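Local coordinates for extracellular solute-binding protein family 1 (Arthrobacter chlorophenolicus, PDB 4R2F) that probably captures beta-glucan disaccharides such as laminaribiose as the extracellular solute-binding component of a sugar transporter, at residues K118-L123 with V147-Q152; N311-Y316 with Y331-L336. All blocks are in the same frame, centred on the assembly; numbering follows the deposited sequence.

Interaction 1: residues K118-L123 with V147-Q152; sequences KVIEKL and VAVPWQ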
loop_
_atom_site.group_PDB
_atom_site.type_symbol
_atom_site.label_atom_id
_atom_site.label_comp_id
_atom_site.label_asym_id
_atom_site.label_seq_id
_atom_site.Cartn_x
_atom_site.Cartn_y
_atom_site.Cartn_z
ATOM N N LYS A 118 5.722 -6.743 -24.732
ATOM C CA LYS A 118 5.975 -8.125 -25.141
ATOM C C LYS A 118 5.504 -9.121 -24.082
ATOM O O LYS A 118 5.060 -10.211 -24.417
ATOM C CB LYS A 118 7.467 -8.343 -25.474
ATOM C CG LYS A 118 7.949 -7.726 -26.790
ATOM C CD LYS A 118 7.715 -8.606 -28.023
ATOM C CE LYS A 118 8.453 -9.944 -27.976
ATOM N NZ LYS A 118 7.601 -11.087 -27.518
ATOM N N VAL A 119 5.633 -8.763 -22.806
ATOM C CA VAL A 119 5.082 -9.593 -21.718
ATOM C C VAL A 119 3.580 -9.701 -21.864
ATOM O O VAL A 119 3.027 -10.792 -21.810
ATOM C CB VAL A 119 5.437 -9.013 -20.320
ATOM C CG1 VAL A 119 4.620 -9.684 -19.216
ATOM C CG2 VAL A 119 6.936 -9.161 -20.071
ATOM N N ILE A 120 2.927 -8.567 -22.097
ATOM C CA ILE A 120 1.490 -8.551 -22.306
ATOM C C ILE A 120 1.084 -9.484 -23.464
ATOM O O ILE A 120 0.126 -10.229 -23.335
ATOM C CB ILE A 120 0.971 -7.137 -22.606
ATOM C CG1 ILE A 120 1.145 -6.190 -21.400
ATOM C CG2 ILE A 120 -0.499 -7.185 -23.014
ATOM C CD1 ILE A 120 0.411 -6.593 -20.158
ATOM N N GLU A 121 1.798 -9.417 -24.582
ATOM C CA GLU A 121 1.570 -10.328 -25.727
ATOM C C GLU A 121 1.707 -11.780 -25.320
ATOM O O GLU A 121 0.870 -12.593 -25.684
ATOM C CB GLU A 121 2.581 -10.104 -26.858
ATOM C CG GLU A 121 2.466 -8.814 -27.654
ATOM C CD GLU A 121 3.689 -8.586 -28.556
ATOM O OE1 GLU A 121 4.205 -9.571 -29.136
ATOM O OE2 GLU A 121 4.148 -7.424 -28.689
ATOM N N LYS A 122 2.779 -12.115 -24.594
ATOM C CA LYS A 122 2.985 -13.468 -24.151
ATOM C C LYS A 122 1.858 -13.922 -23.220
ATOM O O LYS A 122 1.446 -15.076 -23.275
ATOM C CB LYS A 122 4.356 -13.661 -23.492
ATOM C CG LYS A 122 5.554 -13.507 -24.433
ATOM C CD LYS A 122 6.853 -13.446 -23.614
ATOM C CE LYS A 122 8.088 -13.712 -24.444
ATOM N NZ LYS A 122 8.155 -15.150 -24.804
ATOM N N LEU A 123 1.345 -13.029 -22.381
ATOM C CA LEU A 123 0.244 -13.385 -21.486
ATOM C C LEU A 123 -1.063 -13.593 -22.269
ATOM O O LEU A 123 -1.881 -14.428 -21.910
ATOM C CB LEU A 123 0.030 -12.312 -20.425
ATOM C CG LEU A 123 1.188 -12.100 -19.463
ATOM C CD1 LEU A 123 0.914 -10.877 -18.588
ATOM C CD2 LEU A 123 1.472 -13.341 -18.633
ATOM N N VAL A 147 4.026 0.530 -18.785
ATOM C CA VAL A 147 5.188 0.793 -17.944
ATOM C C VAL A 147 5.508 -0.361 -16.974
ATOM O O VAL A 147 6.624 -0.459 -16.481
ATOM C CB VAL A 147 5.097 2.120 -17.166
ATOM C CG1 VAL A 147 4.836 3.284 -18.104
ATOM C CG2 VAL A 147 4.057 2.053 -16.085
ATOM N N ALA A 148 4.530 -1.225 -16.714
ATOM C CA ALA A 148 4.668 -2.331 -15.761
ATOM C C ALA A 148 3.451 -3.227 -15.882
ATOM O O ALA A 148 2.535 -2.928 -16.652
ATOM C CB ALA A 148 4.769 -1.795 -14.327
ATOM N N VAL A 149 3.439 -4.315 -15.112
ATOM C CA VAL A 149 2.318 -5.262 -15.098
ATOM C C VAL A 149 1.804 -5.412 -13.664
ATOM O O VAL A 149 2.596 -5.657 -12.740
ATOM C CB VAL A 149 2.779 -6.626 -15.647
ATOM C CG1 VAL A 149 1.644 -7.621 -15.641
ATOM C CG2 VAL A 149 3.348 -6.477 -17.041
ATOM N N PRO A 150 0.479 -5.290 -13.461
ATOM C CA PRO A 150 -0.015 -5.413 -12.087
ATOM C C PRO A 150 0.204 -6.778 -11.482
ATOM O O PRO A 150 0.138 -7.764 -12.197
ATOM C CB PRO A 150 -1.526 -5.168 -12.231
ATOM C CG PRO A 150 -1.832 -5.579 -13.642
ATOM C CD PRO A 150 -0.633 -5.129 -14.420
ATOM N N TRP A 151 0.439 -6.851 -10.174
ATOM C CA TRP A 151 0.549 -8.172 -9.520
ATOM C C TRP A 151 -0.266 -8.323 -8.249
ATOM O O TRP A 151 -0.582 -9.432 -7.837
ATOM C CB TRP A 151 2.027 -8.588 -9.315
ATOM C CG TRP A 151 2.754 -7.994 -8.140
ATOM C CD1 TRP A 151 3.252 -6.718 -8.031
ATOM C CD2 TRP A 151 3.082 -8.650 -6.910
ATOM N NE1 TRP A 151 3.837 -6.540 -6.803
ATOM C CE2 TRP A 151 3.769 -7.712 -6.103
ATOM C CE3 TRP A 151 2.885 -9.945 -6.415
ATOM C CZ2 TRP A 151 4.252 -8.032 -4.831
ATOM C CZ3 TRP A 151 3.342 -10.248 -5.159
ATOM C CH2 TRP A 151 4.034 -9.295 -4.377
ATOM N N GLN A 152 -0.606 -7.209 -7.615
ATOM C CA GLN A 152 -1.476 -7.238 -6.465
ATOM C C GLN A 152 -2.009 -5.851 -6.186
ATOM O O GLN A 152 -1.499 -4.853 -6.721
ATOM C CB GLN A 152 -0.781 -7.821 -5.210
ATOM C CG GLN A 152 0.622 -7.308 -4.900
ATOM C CD GLN A 152 0.691 -6.253 -3.803
ATOM O OE1 GLN A 152 -0.167 -5.369 -3.698
ATOM N NE2 GLN A 152 1.728 -6.327 -2.994
#
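No flat group enters the contact of Val119, Ile120 and Leu123 with Val149; farther along the strand, the ring of Trp151 carries CG of its neighbour Gln152 over the centre of one face, 3.3 Å above the plane, and meets Trp47 edge-to-face. The contact itself is made by branched aliphatic groups. Val149 alone meets all three helix residues, and its two methyls divide the work. Val149 CG1, turned anti to the backbone N (chi1 180°), approaches Leu123 CD1 at 4.5 Å. Val149 CG2 lies 4.1 Å from Val119 CG1, the two valines meeting at a slant, and 4.3 Å from Ile120 CD1. Ile120 reaches Val149 with its far end, for its CB does not head straight for the strand. This is a helix-on-sheet layer of an alpha/beta lobe of a solute-binding protein: helix 117-126 packs against strand 145-161, the local axes 10.8 Å apart and inclined at 66°. All four touching residues are buried, and with no hydrogen bond between the segments the join is purely apolar. Leu333 of helix 322-335 touches both Leu123 and Val149, while a salt bridge from Lys122 NZ to Glu327 OE2 ties the two helices together.

Interaction 2: residues N311-Y316 with Y331-L336; sequences NNIMMY and YYLGKL. With BGC (beta-D-glucopyranose), chain B.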
loop_
_atom_site.group_PDB
_atom_site.type_symbol
_atom_site.label_atom_id
_atom_site.label_comp_id
_atom_site.label_asym_id
_atom_site.label_seq_id
_atom_site.Cartn_x
_atom_site.Cartn_y
_atom_site.Cartn_z
ATOM N N ASN A 311 -0.110 -2.220 -7.098
ATOM C CA ASN A 311 1.275 -2.654 -7.189
ATOM C C ASN A 311 1.571 -3.481 -8.417
ATOM O O ASN A 311 0.705 -4.185 -8.949
ATOM C CB ASN A 311 1.682 -3.403 -5.927
ATOM C CG ASN A 311 1.793 -2.473 -4.739
ATOM O OD1 ASN A 311 2.399 -1.407 -4.839
ATOM N ND2 ASN A 311 1.195 -2.855 -3.620
ATOM N N ASN A 312 2.815 -3.399 -8.847
ATOM C CA ASN A 312 3.186 -3.847 -10.183
ATOM C C ASN A 312 4.638 -4.318 -10.248
ATOM O O ASN A 312 5.457 -3.997 -9.385
ATOM C CB ASN A 312 2.960 -2.694 -11.181
ATOM C CG ASN A 312 3.595 -1.386 -10.733
ATOM O OD1 ASN A 312 2.953 -0.534 -10.051
ATOM N ND2 ASN A 312 4.853 -1.214 -11.069
ATOM N N ILE A 313 4.908 -5.150 -11.252
ATOM C CA ILE A 313 6.225 -5.656 -11.529
ATOM C C ILE A 313 6.741 -4.926 -12.727
ATOM O O ILE A 313 6.057 -4.829 -13.759
ATOM C CB ILE A 313 6.229 -7.175 -11.849
ATOM C CG1 ILE A 313 5.585 -7.949 -10.705
ATOM C CG2 ILE A 313 7.644 -7.703 -12.079
ATOM C CD1 ILE A 313 5.590 -9.450 -10.904
ATOM N N MET A 314 7.990 -4.492 -12.606
ATOM C CA MET A 314 8.604 -3.614 -13.566
ATOM C C MET A 314 9.931 -4.176 -14.038
ATOM O O MET A 314 10.627 -4.911 -13.334
ATOM C CB MET A 314 8.739 -2.184 -12.984
ATOM C CG MET A 314 9.684 -1.964 -11.836
ATOM S SD MET A 314 9.275 -0.497 -10.875
ATOM C CE MET A 314 8.112 -1.211 -9.735
ATOM N N MET A 315 10.232 -3.878 -15.287
ATOM C CA MET A 315 11.471 -4.309 -15.920
ATOM C C MET A 315 12.300 -3.050 -16.215
ATOM O O MET A 315 11.734 -1.976 -16.409
ATOM C CB MET A 315 11.147 -5.069 -17.237
ATOM C CG MET A 315 10.529 -6.444 -17.100
ATOM S SD MET A 315 10.269 -7.307 -18.668
ATOM C CE MET A 315 9.085 -6.214 -19.381
ATOM N N TYR A 316 13.625 -3.192 -16.256
ATOM C CA TYR A 316 14.554 -2.076 -16.432
ATOM C C TYR A 316 15.457 -2.269 -17.639
ATOM O O TYR A 316 15.732 -3.405 -18.028
ATOM C CB TYR A 316 15.461 -1.961 -15.208
ATOM C CG TYR A 316 14.734 -1.671 -13.910
ATOM C CD1 TYR A 316 14.096 -2.674 -13.205
ATOM C CD2 TYR A 316 14.682 -0.392 -13.405
ATOM C CE1 TYR A 316 13.428 -2.411 -12.023
ATOM C CE2 TYR A 316 14.022 -0.113 -12.226
ATOM C CZ TYR A 316 13.401 -1.120 -11.524
ATOM O OH TYR A 316 12.768 -0.830 -10.323
ATOM N N TYR A 331 7.021 -16.104 -16.348
ATOM C CA TYR A 331 7.174 -17.218 -15.416
ATOM C C TYR A 331 6.669 -16.833 -14.023
ATOM O O TYR A 331 5.892 -17.565 -13.390
ATOM C CB TYR A 331 8.654 -17.660 -15.382
ATOM C CG TYR A 331 9.013 -18.499 -14.177
ATOM C CD1 TYR A 331 8.818 -19.889 -14.165
ATOM C CD2 TYR A 331 9.526 -17.899 -13.040
ATOM C CE1 TYR A 331 9.146 -20.644 -13.041
ATOM C CE2 TYR A 331 9.860 -18.637 -11.924
ATOM C CZ TYR A 331 9.667 -20.004 -11.919
ATOM O OH TYR A 331 10.023 -20.677 -10.774
ATOM N N TYR A 332 7.100 -15.670 -13.539
ATOM C CA TYR A 332 6.788 -15.279 -12.156
ATOM C C TYR A 332 5.288 -15.042 -12.009
ATOM O O TYR A 332 4.679 -15.546 -11.082
ATOM C CB TYR A 332 7.589 -14.059 -11.747
ATOM C CG TYR A 332 7.675 -13.769 -10.250
ATOM C CD1 TYR A 332 8.507 -14.522 -9.419
ATOM C CD2 TYR A 332 6.978 -12.699 -9.684
ATOM C CE1 TYR A 332 8.603 -14.250 -8.055
ATOM C CE2 TYR A 332 7.071 -12.402 -8.324
ATOM C CZ TYR A 332 7.888 -13.183 -7.503
ATOM O OH TYR A 332 8.027 -12.911 -6.163
ATOM N N LEU A 333 4.686 -14.306 -12.937
ATOM C CA LEU A 333 3.221 -14.103 -12.881
ATOM C C LEU A 333 2.435 -15.416 -12.854
ATOM O O LEU A 333 1.427 -15.518 -12.153
ATOM C CB LEU A 333 2.752 -13.266 -14.062
ATOM C CG LEU A 333 3.170 -11.811 -14.007
ATOM C CD1 LEU A 333 2.921 -11.187 -15.359
ATOM C CD2 LEU A 333 2.390 -11.104 -12.913
ATOM N N GLY A 334 2.927 -16.416 -13.579
ATOM C CA GLY A 334 2.306 -17.730 -13.634
ATOM C C GLY A 334 2.341 -18.520 -12.329
ATOM O O GLY A 334 1.546 -19.417 -12.160
ATOM N N LYS A 335 3.249 -18.186 -11.410
ATOM C CA LYS A 335 3.387 -18.884 -10.133
ATOM C C LYS A 335 2.797 -18.123 -8.918
ATOM O O LYS A 335 2.710 -18.654 -7.785
ATOM C CB LYS A 335 4.877 -19.216 -9.897
ATOM C CG LYS A 335 5.474 -20.174 -10.940
ATOM C CD LYS A 335 5.675 -21.595 -10.436
ATOM C CE LYS A 335 6.962 -21.720 -9.622
ATOM N NZ LYS A 335 6.960 -22.817 -8.605
ATOM N N LEU A 336 2.382 -16.886 -9.154
ATOM C CA LEU A 336 1.812 -16.048 -8.079
ATOM C C LEU A 336 0.705 -16.703 -7.276
ATOM O O LEU A 336 0.615 -16.479 -6.074
ATOM C CB LEU A 336 1.271 -14.725 -8.637
ATOM C CG LEU A 336 2.325 -13.735 -9.101
ATOM C CD1 LEU A 336 1.592 -12.487 -9.552
ATOM C CD2 LEU A 336 3.345 -13.417 -8.023
HETATM C C2 BGC B . 2.339 0.047 -0.941
HETATM C C3 BGC B . 3.127 0.604 -2.128
HETATM C C4 BGC B . 3.749 1.942 -1.754
HETATM C C5 BGC B . 4.591 1.793 -0.493
HETATM C C6 BGC B . 5.139 3.141 -0.006
HETATM C C1 BGC B . 3.342 -0.112 0.189
HETATM O O2 BGC B . 1.734 -1.199 -1.265
HETATM O O3 BGC B . 2.274 0.762 -3.262
HETATM O O4 BGC B . 4.618 2.374 -2.793
HETATM O O5 BGC B . 3.818 1.193 0.553
HETATM O O6 BGC B . 4.088 4.055 0.377
#
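Strand 306-316 and helix 322-335 come nearest through Ile313 and Leu333, whose CA atoms lie 9.1 Å apart, too far for backbone contact, so side chains span the gap, without any hydrogen bond between the segments. Ile313 does most of this bridging with one atom. Its CG1-CD1 arm is fully extended (chi2 -178°), which carries CD1 out from the strand and into the angle between Tyr332 and Leu333. There Ile313 CD1 lies at the edge of the Tyr332 ring, near the ring plane, 3.7 Å from Tyr332 CD2 and 4.2 Å from Tyr332 CE2; the isoleucine side chain runs roughly perpendicular to that of the tyrosine, and neither face of the ring is used by the isoleucine. Against Leu333 the fit is different: the two side chains run antiparallel, alongside each other, with Leu333 CD2 4.1 Å from Ile313 CD1. The tyrosine ring also meets the rings of Phe42 and Phe328, so Ile313 abuts a cluster of aromatic rings.

Two residues earlier on the strand, Asn311 turns its amide to one glucose unit and grips two neighbouring hydroxyls. Asn311 OD1 accepts a hydrogen bond from O3 of this glucose at 2.7 Å, and Asn311 ND2 donates to its O2 at 2.9 Å in a nearly straight bond (166°). The same sugar is held by Asp154, His207, Asp395 and the backbone N of Gly101. Strand 306-316 thus serves both as a core strand of an alpha/beta layer and as a wall of the glycan pocket, where polar side chains hydrogen-bond to adjacent hydroxyls, as is common in sugar-binding proteins.

Interactions 1 and 2 share a sheet through strands 145-161 and 306-316, which pair antiparallel, and their centres are about 7 Å apart. A probable backbone hydrogen bond from Ile313 N to Val149 O, 2.8 Å long, joins the very residues that each contact is built on, so the helices 117-126 and 322-335 rest on adjacent parts of the same apolar layer. Toward the sugar the strands are joined again, by a probable hydrogen bond of 2.9 Å from Asn311 ND2 to Gln152 OE1. This second-shell bond probably steadies the Asn311 amide, so that the strand of interaction 1 may bear indirectly on the pocket.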